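Local coordinates for protein GCN5 like acetylase + bromodomain (Cryptosporidium parvum, PDB 4LDF) that probably acetylates histone H3 as a GCN5-type transcriptional activator and is represented here by its bromodomain, a module that in this family typically recognises acetyl-lysine, at residues Leu21-Thr24 / Leu25-Glu29; Phe105-Pro108 / Met109-Ile113; Pro53-Ile56 / Gln57-Lys60; Met81-Asn84 / Cys85-Tyr88; Phe87-Ala90 / Lys91-Tyr95. All coordinates share one frame; numbering follows the deposited sequence. Where two conformers were deposited one is given.

Contact 1 of 5, residues Leu21-Thr24 / Leu25-Glu29; sequences LLDT and LSRHE
In the last turns of helix 14-27, first of the four long helices of the bromodomain bundle, Asp23 and Arg27 pair one turn apart on the polar side. The pairing is loose: Arg27 NE gives Asp23 OD1 a weak bond of 3.5 Å within a salt bridge. OD1 comes to the edge of the guanidinium, in its plane, while the carboxylate itself stands almost upright to it (86°). With CG anti to the backbone N (chi1 -162°), Asp23 sends its other oxygen, OD2, to a salt bridge with Lys60 of helix 56-64, so the carboxylate has two cationic partners, Arg27 only weakly. The buried side is apolar. Leu21 packs on Ile106 of helix 93-110, Leu22 on Met59, and Leu25 on Leu78 and Met81 of helix 71-88, which places this turn against all three other long helices. The regular helix bonds continue, Leu25 N to Leu21 O and Ser26 N to Leu22 O, both 2.8 Å. At Arg27 the pattern slackens: its N bonds to Asp23 O at 3.1 Å and weakly to Thr24 O. Arg27 CG lies 3.2 Å from Asp23 O.

Contact 2 of 5, residues Phe105-Pro108 / Met109-Ile113; sequences FIWP and MLQTI
Leu110 and Trp107 make the main apolar contact: methyl CD2 of Leu110 sits over one face of the indole, 3.6 Å from the centroid of the six-membered ring and only 5° off its normal, a CH-pi contact. The two side chains run alongside each other, pointing the same way. On another side of the helix, Ile106 CD1 touches Met109 SD at 4.0 Å. Among the polar contacts, the bent Gln111 side chain turns back (chi2 -54°) to give its amide NE2 to Trp107 O, 3.1 Å away; Trp107 O lies in the Gln111 amide plane, but NE2 stands above the plane of the Trp107 carbonyl. Gln111 N adds only weak bonds, to Trp107 O and Pro108 O. Met109 O takes two donors from Thr112, its N at 3.1 Å and its hydroxyl OG1 at 2.8 Å. A water accepts from Met109 N at 3.0 Å and donates to Phe105 O, standing in for the direct bond of that turn. The set is that of a proline-kinked helix end: Pro108, whose N has no hydrogen to give, kinks helix 93-110, the last of the bromodomain bundle, before a type I turn from Leu110 to Ile113.

Contact 3 of 5, residues Pro53-Ile56 / Gln57-Lys60; sequences PTDI and QTMK
Asp55 OD2 takes the hydroxyl of Thr58 in a bond of 2.6 Å from OG1, met on the syn side and 33° out of the carboxylate plane. The other oxygen, OD1, receives the backbone Thr58 N at 3.0 Å, from well above that plane, so one residue holds both ends of the carboxylate and fixes its rotation. Asp55 CG stands between its own backbone N and carbonyl carbon (chi1 57°), which swings the carboxylate over the start of the helix. Thr58 OG1 has a second, weak partner in Arg61. The Thr58 N bond makes Asp55 the N-cap of helix 56-64, where the bromodomain chain leaves the long loop after its first helix and enters the second long one. A buried negative charge at this helix end would probably be stabilised by the helix dipole. Asp55 O opens the regular pattern, accepting Met59 N at 3.1 Å, and Ile56 O follows with Lys60 N at 2.8 Å. Met59 covers the polar atoms of the cap. Bent at its last torsion (chi3 -71°), it curls its methyl CE back to 3.5 Å from Asp55 O, while its CG lies 3.7 Å from Thr54 OG1, a hydroxyl bonded to Glu77 of helix 71-88. The extended Lys60 chain passes Ile56 with CD 4.1 Å from CG2, and its NZ, salt-bridged to Asp23, also has Trp19 as a cation-pi partner.

Contact 4 of 5, residues Met81-Asn84 / Cys85-Tyr88; sequences MFDN and CRFY
The Arg86 guanidinium has Phe82 O over one face, 3.6 Å above its plane and toward the rim, and Asp83 OD1 at its edge. The carbonyl one turn back is covered by the arginine's flat group, while its own bond goes to Arg86 N at 3.2 Å. A bend at chi3 (-65°) folds the arginine back along the helix, bringing NH2 to 3.6 Å from Phe82 CB. At the edge NH2 donates to Asp83 OD1 at 3.1 Å (158° at the hydrogen), part of a salt bridge, in the guanidinium plane but on the anti side of the carboxylate and tilted out of its plane. Both charges have further partners, Lys79 for Asp83 and Glu103 of helix 93-110 for Arg86. These residues lie on the last turns of helix 71-88, the third long helix of the bromodomain bundle. On the buried side Met81 CE lies over one face of the Phe82 ring, whose side chain packs on Leu102, and Cys85 packs on Phe34 and Tyr95. Asn84 ND2 is tied to Glu52 O, and the Tyr88 hydroxyl to Asp45. Cys85 N bonds weakly to Met81 O at 3.4 Å, Phe87 N to Asp83 O at 2.8 Å.

Contact 5 of 5, residues Phe87-Ala90 / Lys91-Tyr95; sequences FYNA and KNTIY
Asn89 CB touches Asn92 O at 3.3 Å and Thr93 OG1 a little further off. With CG anti to the carbonyl carbon (chi1 -67°), the amide turns toward Thr93 and Tyr95: OD1 lies 3.1 Å from Thr93 OG1 and 3.6 Å from CD1 at the edge of the Tyr95 ring, while ND2 packs 3.5 Å from Tyr95 CB. ND2 also donates to Cys85 O one turn back and is hydrogen-bonded to a bound glycerol, probably from the crystallisation liquor. Asn89 probably corresponds to the asparagine that anchors acetyl-lysine in bromodomains. The loop between helix 71-88 and helix 93-110 starts as a Schellman motif at Ala90, its phi positive, and continues in a type I' turn closed by Asn92 N to Asn89 O at 3.0 Å. Asn92 ND2 adds a weak bond to Ala90 O. Thr93 OG1 donates to Asn92 O at 2.7 Å and accepts Tyr95 N at 3.3 Å, the latter an ST turn leading into helix 93-110.

In the fold
Contacts 1 to 4 are all partly buried, contact 3 nearest the chain centre; contact 5, the furthest from it, is a surface loop with no buried residue. Contacts 4 and 5 share Phe87 and Tyr88, so helix 71-88 passes from contact 4 into the turn of contact 5. Contacts 1 and 3 meet in the Asp23-Lys60 salt bridge, while contacts 1 and 2 touch through apolar packing, as contacts 3 and 4 do around Met59 and Met81. Contacts 1 and 4 set charged pairs on helix surfaces, contact 3 caps a helix start, and contact 2 has a proline kink and an indole. Contacts 2 and 5, at either end of helix 93-110, have centres about 23 Å apart.

Contact 1 of 5, residues Leu21-Thr24 / Leu25-Glu29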
loop_
_atom_site.group_PDB
_atom_site.type_symbol
_atom_site.label_atom_id
_atom_site.label_comp_id
_atom_site.label_asym_id
_atom_site.label_seq_id
_atom_site.Cartn_x
_atom_site.Cartn_y
_atom_site.Cartn_z
ATOM N N LEU A 21 -2.603 0.223 -10.100
ATOM C CA LEU A 21 -3.437 -0.118 -8.942
ATOM C C LEU A 21 -3.017 0.820 -7.790
ATOM O O LEU A 21 -3.861 1.399 -7.120
ATOM C CB LEU A 21 -3.216 -1.592 -8.560
ATOM C CG LEU A 21 -3.849 -2.133 -7.288
ATOM C CD1 LEU A 21 -4.152 -3.619 -7.434
ATOM C CD2 LEU A 21 -2.946 -1.929 -6.072
ATOM N N LEU A 22 -1.722 0.969 -7.597
ATOM C CA LEU A 22 -1.137 1.805 -6.556
ATOM C C LEU A 22 -1.455 3.268 -6.809
ATOM O O LEU A 22 -1.788 3.975 -5.866
ATOM C CB LEU A 22 0.361 1.568 -6.452
ATOM C CG LEU A 22 0.802 0.223 -5.854
ATOM C CD1 LEU A 22 2.255 -0.039 -6.205
ATOM C CD2 LEU A 22 0.610 0.187 -4.325
ATOM N N ASP A 23 -1.429 3.690 -8.089
ATOM C CA ASP A 23 -1.813 5.040 -8.500
ATOM C C ASP A 23 -3.300 5.262 -8.213
ATOM O O ASP A 23 -3.627 6.256 -7.593
ATOM C CB ASP A 23 -1.447 5.348 -9.969
ATOM C CG ASP A 23 -1.429 6.843 -10.279
ATOM O OD1 ASP A 23 -2.024 7.243 -11.295
ATOM O OD2 ASP A 23 -0.854 7.616 -9.472
ATOM N N THR A 24 -4.178 4.301 -8.568
ATOM C CA THR A 24 -5.609 4.401 -8.249
ATOM C C THR A 24 -5.791 4.558 -6.736
ATOM O O THR A 24 -6.529 5.450 -6.292
ATOM C CB THR A 24 -6.391 3.169 -8.772
ATOM O OG1 THR A 24 -6.433 3.251 -10.185
ATOM C CG2 THR A 24 -7.845 3.119 -8.243
ATOM N N LEU A 25 -5.124 3.672 -5.956
ATOM C CA LEU A 25 -5.168 3.693 -4.500
ATOM C C LEU A 25 -4.739 5.038 -3.946
ATOM O O LEU A 25 -5.481 5.615 -3.157
ATOM C CB LEU A 25 -4.359 2.540 -3.873
ATOM C CG LEU A 25 -4.310 2.496 -2.344
ATOM C CD1 LEU A 25 -5.669 2.065 -1.728
ATOM C CD2 LEU A 25 -3.194 1.580 -1.861
ATOM N N SER A 26 -3.562 5.540 -4.355
ATOM C CA SER A 26 -3.009 6.823 -3.885
ATOM C C SER A 26 -3.887 8.035 -4.174
ATOM O O SER A 26 -3.895 8.965 -3.371
ATOM C CB SER A 26 -1.603 7.052 -4.433
ATOM O OG SER A 26 -1.613 7.055 -5.850
ATOM N N ARG A 27 -4.624 8.027 -5.307
ATOM C CA ARG A 27 -5.510 9.131 -5.711
ATOM C C ARG A 27 -6.765 9.243 -4.848
ATOM O O ARG A 27 -7.398 10.305 -4.840
ATOM C CB ARG A 27 -5.845 9.080 -7.210
ATOM C CG ARG A 27 -4.599 9.239 -8.086
ATOM C CD ARG A 27 -4.914 9.047 -9.544
ATOM N NE ARG A 27 -4.069 9.893 -10.383
ATOM C CZ ARG A 27 -4.259 11.196 -10.566
ATOM N NH1 ARG A 27 -3.445 11.886 -11.346
ATOM N NH2 ARG A 27 -5.268 11.818 -9.969
ATOM N N HIS A 28 -7.110 8.182 -4.103
ATOM C CA HIS A 28 -8.235 8.244 -3.162
ATOM C C HIS A 28 -7.868 9.310 -2.117
ATOM O O HIS A 28 -6.764 9.275 -1.584
ATOM C CB HIS A 28 -8.455 6.897 -2.450
ATOM C CG HIS A 28 -9.770 6.813 -1.738
ATOM N ND1 HIS A 28 -10.035 7.569 -0.609
ATOM C CD2 HIS A 28 -10.834 6.013 -1.985
ATOM C CE1 HIS A 28 -11.254 7.235 -0.231
ATOM N NE2 HIS A 28 -11.767 6.288 -1.019
ATOM N N GLU A 29 -8.774 10.260 -1.847
ATOM C CA GLU A 29 -8.528 11.351 -0.881
ATOM C C GLU A 29 -7.983 10.898 0.496
ATOM O O GLU A 29 -7.130 11.584 1.041
ATOM C CB GLU A 29 -9.772 12.247 -0.728
ATOM C CG GLU A 29 -10.954 11.605 -0.015
ATOM C CD GLU A 29 -12.120 12.509 0.343
ATOM O OE1 GLU A 29 -12.945 12.090 1.182
ATOM O OE2 GLU A 29 -12.218 13.627 -0.210
#

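Contact 2 of 5, residues Phe105-Pro108 / Met109-Ile113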
loop_
_atom_site.group_PDB
_atom_site.type_symbol
_atom_site.label_atom_id
_atom_site.label_comp_id
_atom_site.label_asym_id
_atom_site.label_seq_id
_atom_site.Cartn_x
_atom_site.Cartn_y
_atom_site.Cartn_z
ATOM N N PHE A 105 -11.841 -0.819 -0.902
ATOM C CA PHE A 105 -11.913 -0.076 -2.168
ATOM C C PHE A 105 -10.989 -0.682 -3.246
ATOM O O PHE A 105 -11.420 -0.825 -4.390
ATOM C CB PHE A 105 -11.579 1.419 -1.930
ATOM C CG PHE A 105 -11.170 2.222 -3.144
ATOM C CD1 PHE A 105 -12.127 2.769 -3.992
ATOM C CD2 PHE A 105 -9.823 2.465 -3.421
ATOM C CE1 PHE A 105 -11.747 3.510 -5.119
ATOM C CE2 PHE A 105 -9.446 3.231 -4.527
ATOM C CZ PHE A 105 -10.407 3.731 -5.382
ATOM N N ILE A 106 -9.733 -1.026 -2.876
ATOM C CA ILE A 106 -8.707 -1.536 -3.809
ATOM C C ILE A 106 -8.684 -3.051 -4.088
ATOM O O ILE A 106 -8.154 -3.460 -5.132
ATOM C CB ILE A 106 -7.291 -0.961 -3.491
ATOM C CG1 ILE A 106 -6.401 -0.821 -4.760
ATOM C CG2 ILE A 106 -6.588 -1.764 -2.394
ATOM C CD1 ILE A 106 -6.895 0.191 -5.845
ATOM N N TRP A 107 -9.234 -3.870 -3.170
ATOM C CA TRP A 107 -9.278 -5.338 -3.311
ATOM C C TRP A 107 -9.917 -5.812 -4.632
ATOM O O TRP A 107 -9.324 -6.702 -5.249
ATOM C CB TRP A 107 -9.825 -6.056 -2.060
ATOM C CG TRP A 107 -8.840 -7.020 -1.448
ATOM C CD1 TRP A 107 -9.004 -8.368 -1.281
ATOM C CD2 TRP A 107 -7.543 -6.705 -0.907
ATOM N NE1 TRP A 107 -7.876 -8.917 -0.720
ATOM C CE2 TRP A 107 -6.971 -7.917 -0.460
ATOM C CE3 TRP A 107 -6.783 -5.518 -0.808
ATOM C CZ2 TRP A 107 -5.672 -7.980 0.079
ATOM C CZ3 TRP A 107 -5.530 -5.575 -0.220
ATOM C CH2 TRP A 107 -4.985 -6.796 0.212
ATOM N N PRO A 108 -11.043 -5.223 -5.134
ATOM C CA PRO A 108 -11.559 -5.636 -6.457
ATOM C C PRO A 108 -10.516 -5.495 -7.582
ATOM O O PRO A 108 -10.414 -6.397 -8.409
ATOM C CB PRO A 108 -12.726 -4.669 -6.701
ATOM C CG PRO A 108 -13.177 -4.269 -5.364
ATOM C CD PRO A 108 -11.919 -4.190 -4.537
ATOM N N MET A 109 -9.757 -4.375 -7.619
ATOM C CA MET A 109 -8.726 -4.137 -8.649
ATOM C C MET A 109 -7.581 -5.151 -8.518
ATOM O O MET A 109 -7.034 -5.567 -9.527
ATOM C CB MET A 109 -8.177 -2.695 -8.560
ATOM C CG MET A 109 -7.240 -2.317 -9.701
ATOM S SD MET A 109 -6.876 -0.555 -9.743
ATOM C CE MET A 109 -6.223 -0.431 -11.389
ATOM N N LEU A 110 -7.231 -5.552 -7.287
ATOM C CA LEU A 110 -6.155 -6.526 -7.022
ATOM C C LEU A 110 -6.437 -7.893 -7.673
ATOM O O LEU A 110 -5.504 -8.554 -8.099
ATOM C CB LEU A 110 -5.933 -6.666 -5.491
ATOM C CG LEU A 110 -4.740 -7.473 -4.981
ATOM C CD1 LEU A 110 -3.414 -6.846 -5.394
ATOM C CD2 LEU A 110 -4.776 -7.580 -3.478
ATOM N N GLN A 111 -7.720 -8.279 -7.796
ATOM C CA GLN A 111 -8.157 -9.551 -8.416
ATOM C C GLN A 111 -7.880 -9.572 -9.914
ATOM O O GLN A 111 -7.737 -10.657 -10.474
ATOM C CB GLN A 111 -9.678 -9.821 -8.190
ATOM C CG GLN A 111 -10.196 -9.619 -6.757
ATOM C CD GLN A 111 -9.417 -10.410 -5.749
ATOM O OE1 GLN A 111 -9.221 -11.625 -5.897
ATOM N NE2 GLN A 111 -8.887 -9.726 -4.743
ATOM N N THR A 112 -7.843 -8.384 -10.561
ATOM C CA THR A 112 -7.660 -8.256 -12.020
ATOM C C THR A 112 -6.188 -8.297 -12.479
ATOM O O THR A 112 -5.940 -8.366 -13.678
ATOM C CB THR A 112 -8.392 -7.015 -12.581
ATOM O OG1 THR A 112 -7.656 -5.828 -12.258
ATOM C CG2 THR A 112 -9.832 -6.898 -12.094
ATOM N N ILE A 113 -5.227 -8.223 -11.549
ATOM C CA ILE A 113 -3.801 -8.201 -11.903
ATOM C C ILE A 113 -3.374 -9.545 -12.482
ATOM O O ILE A 113 -3.482 -10.574 -11.804
ATOM C CB ILE A 113 -2.880 -7.722 -10.731
ATOM C CG1 ILE A 113 -3.337 -6.377 -10.074
ATOM C CG2 ILE A 113 -1.402 -7.698 -11.143
ATOM C CD1 ILE A 113 -3.437 -5.098 -10.984
HETATM O O HOH W 1 -10.630 -1.738 -6.596
#

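Contact 3 of 5, residues Pro53-Ile56 / Gln57-Lys60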
loop_
_atom_site.group_PDB
_atom_site.type_symbol
_atom_site.label_atom_id
_atom_site.label_comp_id
_atom_site.label_asym_id
_atom_site.label_seq_id
_atom_site.Cartn_x
_atom_site.Cartn_y
_atom_site.Cartn_z
ATOM N N PRO A 53 8.030 -1.868 7.697
ATOM C CA PRO A 53 7.178 -0.819 7.127
ATOM C C PRO A 53 7.158 -0.868 5.601
ATOM O O PRO A 53 8.054 -1.444 4.972
ATOM C CB PRO A 53 7.823 0.476 7.642
ATOM C CG PRO A 53 9.250 0.149 7.780
ATOM C CD PRO A 53 9.309 -1.302 8.190
ATOM N N THR A 54 6.120 -0.267 5.024
ATOM C CA THR A 54 5.933 -0.091 3.596
ATOM C C THR A 54 4.979 1.068 3.392
ATOM O O THR A 54 4.348 1.523 4.349
ATOM C CB THR A 54 5.566 -1.411 2.868
ATOM O OG1 THR A 54 5.707 -1.188 1.460
ATOM C CG2 THR A 54 4.156 -1.896 3.185
ATOM N N ASP A 55 4.864 1.536 2.147
ATOM C CA ASP A 55 4.033 2.676 1.758
ATOM C C ASP A 55 3.866 2.653 0.240
ATOM O O ASP A 55 4.520 1.856 -0.448
ATOM C CB ASP A 55 4.696 4.001 2.204
ATOM C CG ASP A 55 6.098 4.173 1.628
ATOM O OD1 ASP A 55 6.228 4.829 0.584
ATOM O OD2 ASP A 55 7.056 3.619 2.215
ATOM N N ILE A 56 2.995 3.531 -0.281
ATOM C CA ILE A 56 2.701 3.592 -1.723
ATOM C C ILE A 56 3.903 3.943 -2.601
ATOM O O ILE A 56 4.067 3.328 -3.657
ATOM C CB ILE A 56 1.428 4.421 -2.027
ATOM C CG1 ILE A 56 0.196 3.757 -1.352
ATOM C CG2 ILE A 56 1.202 4.589 -3.571
ATOM C CD1 ILE A 56 -1.061 4.651 -1.175
ATOM N N GLN A 57 4.755 4.895 -2.153
ATOM C CA GLN A 57 5.931 5.351 -2.892
ATOM C C GLN A 57 6.948 4.205 -3.008
ATOM O O GLN A 57 7.507 4.002 -4.090
ATOM C CB GLN A 57 6.520 6.607 -2.201
ATOM C CG GLN A 57 7.755 7.225 -2.837
ATOM C CD GLN A 57 8.320 8.311 -1.939
ATOM O OE1 GLN A 57 9.208 8.075 -1.108
ATOM N NE2 GLN A 57 7.769 9.512 -2.040
ATOM N N THR A 58 7.138 3.429 -1.914
ATOM C CA THR A 58 8.033 2.270 -1.863
ATOM C C THR A 58 7.538 1.205 -2.864
ATOM O O THR A 58 8.329 0.733 -3.675
ATOM C CB THR A 58 8.152 1.738 -0.414
ATOM O OG1 THR A 58 8.770 2.736 0.399
ATOM C CG2 THR A 58 8.936 0.425 -0.312
ATOM N N MET A 59 6.242 0.847 -2.814
ATOM C CA MET A 59 5.649 -0.147 -3.718
ATOM C C MET A 59 5.650 0.312 -5.183
ATOM O O MET A 59 5.919 -0.505 -6.062
ATOM C CB MET A 59 4.265 -0.591 -3.232
ATOM C CG MET A 59 4.328 -1.388 -1.933
ATOM S SD MET A 59 2.761 -2.014 -1.304
ATOM C CE MET A 59 1.968 -0.522 -0.768
ATOM N N LYS A 60 5.390 1.622 -5.440
ATOM C CA LYS A 60 5.421 2.226 -6.786
ATOM C C LYS A 60 6.838 2.147 -7.344
ATOM O O LYS A 60 6.989 1.870 -8.533
ATOM C CB LYS A 60 4.947 3.680 -6.772
ATOM C CG LYS A 60 3.465 3.839 -7.077
ATOM C CD LYS A 60 3.087 5.314 -7.124
ATOM C CE LYS A 60 1.700 5.505 -7.665
ATOM N NZ LYS A 60 1.349 6.935 -7.852
#

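Contact 4 of 5, residues Met81-Asn84 / Cys85-Tyr88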
loop_
_atom_site.group_PDB
_atom_site.type_symbol
_atom_site.label_atom_id
_atom_site.label_comp_id
_atom_site.label_asym_id
_atom_site.label_seq_id
_atom_site.Cartn_x
_atom_site.Cartn_y
_atom_site.Cartn_z
ATOM N N MET A 81 0.797 -3.217 4.386
ATOM C CA MET A 81 0.647 -1.765 4.556
ATOM C C MET A 81 -0.585 -1.441 5.450
ATOM O O MET A 81 -0.479 -0.627 6.372
ATOM C CB MET A 81 0.518 -1.050 3.203
ATOM C CG MET A 81 0.644 0.459 3.329
ATOM S SD MET A 81 0.313 1.339 1.800
ATOM C CE MET A 81 -1.512 1.082 1.656
ATOM N N PHE A 82 -1.723 -2.077 5.174
ATOM C CA PHE A 82 -2.963 -1.850 5.947
ATOM C C PHE A 82 -2.898 -2.447 7.368
ATOM O O PHE A 82 -3.346 -1.811 8.333
ATOM C CB PHE A 82 -4.178 -2.342 5.163
ATOM C CG PHE A 82 -4.426 -1.559 3.891
ATOM C CD1 PHE A 82 -4.743 -0.201 3.940
ATOM C CD2 PHE A 82 -4.411 -2.191 2.651
ATOM C CE1 PHE A 82 -4.981 0.523 2.766
ATOM C CE2 PHE A 82 -4.697 -1.479 1.484
ATOM C CZ PHE A 82 -4.982 -0.129 1.549
ATOM N N ASP A 83 -2.258 -3.624 7.490
ATOM C CA ASP A 83 -2.050 -4.319 8.752
ATOM C C ASP A 83 -1.165 -3.513 9.706
ATOM O O ASP A 83 -1.523 -3.382 10.878
ATOM C CB ASP A 83 -1.500 -5.743 8.523
ATOM C CG ASP A 83 -2.543 -6.756 8.066
ATOM O OD1 ASP A 83 -3.759 -6.489 8.237
ATOM O OD2 ASP A 83 -2.149 -7.829 7.576
ATOM N N ASN A 84 -0.057 -2.938 9.194
ATOM C CA ASN A 84 0.888 -2.072 9.933
ATOM C C ASN A 84 0.160 -0.879 10.519
ATOM O O ASN A 84 0.345 -0.596 11.696
ATOM C CB ASN A 84 2.028 -1.564 9.023
ATOM C CG ASN A 84 3.089 -2.581 8.700
ATOM O OD1 ASN A 84 3.147 -3.659 9.283
ATOM N ND2 ASN A 84 3.980 -2.239 7.781
ATOM N N CYS A 85 -0.686 -0.203 9.707
ATOM C CA CYS A 85 -1.456 0.967 10.126
ATOM C C CYS A 85 -2.323 0.635 11.321
ATOM O O CYS A 85 -2.237 1.320 12.357
ATOM C CB CYS A 85 -2.290 1.528 8.976
ATOM S SG CYS A 85 -3.143 3.084 9.375
ATOM N N ARG A 86 -3.124 -0.463 11.185
ATOM C CA ARG A 86 -4.057 -0.968 12.198
ATOM C C ARG A 86 -3.342 -1.475 13.440
ATOM O O ARG A 86 -3.858 -1.288 14.532
ATOM C CB ARG A 86 -5.027 -2.003 11.606
ATOM C CG ARG A 86 -6.079 -1.369 10.644
ATOM C CD ARG A 86 -7.133 -2.362 10.179
ATOM N NE ARG A 86 -6.530 -3.416 9.361
ATOM C CZ ARG A 86 -6.679 -3.548 8.047
ATOM N NH1 ARG A 86 -7.492 -2.731 7.373
ATOM N NH2 ARG A 86 -6.039 -4.509 7.398
ATOM N N PHE A 87 -2.127 -2.071 13.291
ATOM C CA PHE A 87 -1.350 -2.530 14.445
ATOM C C PHE A 87 -0.833 -1.309 15.222
ATOM O O PHE A 87 -1.063 -1.222 16.430
ATOM C CB PHE A 87 -0.192 -3.433 14.007
ATOM C CG PHE A 87 0.636 -4.000 15.135
ATOM C CD1 PHE A 87 0.423 -5.293 15.592
ATOM C CD2 PHE A 87 1.681 -3.265 15.697
ATOM C CE1 PHE A 87 1.217 -5.828 16.622
ATOM C CE2 PHE A 87 2.459 -3.796 16.732
ATOM C CZ PHE A 87 2.229 -5.077 17.174
ATOM N N TYR A 88 -0.154 -0.360 14.539
ATOM C CA TYR A 88 0.380 0.856 15.178
ATOM C C TYR A 88 -0.716 1.660 15.911
ATOM O O TYR A 88 -0.483 2.163 17.020
ATOM C CB TYR A 88 1.126 1.760 14.165
ATOM C CG TYR A 88 1.617 3.041 14.808
ATOM C CD1 TYR A 88 2.747 3.047 15.619
ATOM C CD2 TYR A 88 0.909 4.232 14.666
ATOM C CE1 TYR A 88 3.175 4.210 16.254
ATOM C CE2 TYR A 88 1.307 5.395 15.328
ATOM C CZ TYR A 88 2.459 5.387 16.096
ATOM O OH TYR A 88 2.874 6.538 16.720
#

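Contact 5 of 5, residues Phe87-Ala90 / Lys91-Tyr95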
loop_
_atom_site.group_PDB
_atom_site.type_symbol
_atom_site.label_atom_id
_atom_site.label_comp_id
_atom_site.label_asym_id
_atom_site.label_seq_id
_atom_site.Cartn_x
_atom_site.Cartn_y
_atom_site.Cartn_z
ATOM N N PHE A 87 -2.127 -2.071 13.291
ATOM C CA PHE A 87 -1.350 -2.530 14.445
ATOM C C PHE A 87 -0.833 -1.309 15.222
ATOM O O PHE A 87 -1.063 -1.222 16.430
ATOM C CB PHE A 87 -0.192 -3.433 14.007
ATOM C CG PHE A 87 0.636 -4.000 15.135
ATOM C CD1 PHE A 87 0.423 -5.293 15.592
ATOM C CD2 PHE A 87 1.681 -3.265 15.697
ATOM C CE1 PHE A 87 1.217 -5.828 16.622
ATOM C CE2 PHE A 87 2.459 -3.796 16.732
ATOM C CZ PHE A 87 2.229 -5.077 17.174
ATOM N N TYR A 88 -0.154 -0.360 14.539
ATOM C CA TYR A 88 0.380 0.856 15.178
ATOM C C TYR A 88 -0.716 1.660 15.911
ATOM O O TYR A 88 -0.483 2.163 17.020
ATOM C CB TYR A 88 1.126 1.760 14.165
ATOM C CG TYR A 88 1.617 3.041 14.808
ATOM C CD1 TYR A 88 2.747 3.047 15.619
ATOM C CD2 TYR A 88 0.909 4.232 14.666
ATOM C CE1 TYR A 88 3.175 4.210 16.254
ATOM C CE2 TYR A 88 1.307 5.395 15.328
ATOM C CZ TYR A 88 2.459 5.387 16.096
ATOM O OH TYR A 88 2.874 6.538 16.720
ATOM N N ASN A 89 -1.891 1.775 15.271
ATOM C CA ASN A 89 -3.070 2.493 15.770
ATOM C C ASN A 89 -3.991 1.669 16.667
ATOM O O ASN A 89 -5.023 2.191 17.131
ATOM C CB ASN A 89 -3.840 3.154 14.611
ATOM C CG ASN A 89 -3.061 4.265 13.960
ATOM O OD1 ASN A 89 -2.914 5.332 14.529
ATOM N ND2 ASN A 89 -2.545 4.047 12.750
ATOM N N ALA A 90 -3.582 0.399 16.984
ATOM C CA ALA A 90 -4.299 -0.533 17.857
ATOM C C ALA A 90 -5.773 -0.712 17.440
ATOM O O ALA A 90 -6.658 -0.720 18.297
ATOM C CB ALA A 90 -4.194 -0.069 19.319
ATOM N N LYS A 91 -6.037 -0.789 16.107
ATOM C CA LYS A 91 -7.382 -0.937 15.511
ATOM C C LYS A 91 -8.320 0.263 15.798
ATOM O O LYS A 91 -9.536 0.146 15.654
ATOM C CB LYS A 91 -8.052 -2.274 15.935
ATOM C CG LYS A 91 -7.244 -3.526 15.641
ATOM C CD LYS A 91 -8.024 -4.755 16.055
ATOM C CE LYS A 91 -7.334 -6.035 15.665
ATOM N NZ LYS A 91 -8.143 -7.215 16.052
ATOM N N ASN A 92 -7.746 1.411 16.183
ATOM C CA ASN A 92 -8.478 2.636 16.480
ATOM C C ASN A 92 -7.964 3.818 15.624
ATOM O O ASN A 92 -7.148 3.608 14.723
ATOM C CB ASN A 92 -8.423 2.914 17.986
ATOM C CG ASN A 92 -9.358 2.005 18.749
ATOM O OD1 ASN A 92 -10.582 2.180 18.727
ATOM N ND2 ASN A 92 -8.814 0.982 19.394
ATOM N N THR A 93 -8.437 5.054 15.914
ATOM C CA THR A 93 -8.125 6.317 15.228
ATOM C C THR A 93 -8.763 6.387 13.832
ATOM O O THR A 93 -9.348 5.409 13.359
ATOM C CB THR A 93 -6.594 6.652 15.196
ATOM O OG1 THR A 93 -5.962 5.950 14.114
ATOM C CG2 THR A 93 -5.879 6.395 16.530
ATOM N N ILE A 94 -8.611 7.542 13.161
ATOM C CA ILE A 94 -9.078 7.775 11.795
ATOM C C ILE A 94 -8.314 6.891 10.796
ATOM O O ILE A 94 -8.868 6.524 9.772
ATOM C CB ILE A 94 -8.975 9.273 11.408
ATOM C CG1 ILE A 94 -7.522 9.807 11.570
ATOM C CG2 ILE A 94 -9.993 10.090 12.197
ATOM C CD1 ILE A 94 -7.168 11.064 10.849
ATOM N N TYR A 95 -7.034 6.575 11.101
ATOM C CA TYR A 95 -6.171 5.762 10.256
ATOM C C TYR A 95 -6.647 4.325 10.104
ATOM O O TYR A 95 -6.433 3.745 9.040
ATOM C CB TYR A 95 -4.709 5.844 10.716
ATOM C CG TYR A 95 -4.210 7.266 10.828
ATOM C CD1 TYR A 95 -3.899 7.821 12.066
ATOM C CD2 TYR A 95 -4.120 8.088 9.700
ATOM C CE1 TYR A 95 -3.492 9.153 12.181
ATOM C CE2 TYR A 95 -3.712 9.417 9.803
ATOM C CZ TYR A 95 -3.396 9.945 11.047
ATOM O OH TYR A 95 -2.961 11.242 11.152
#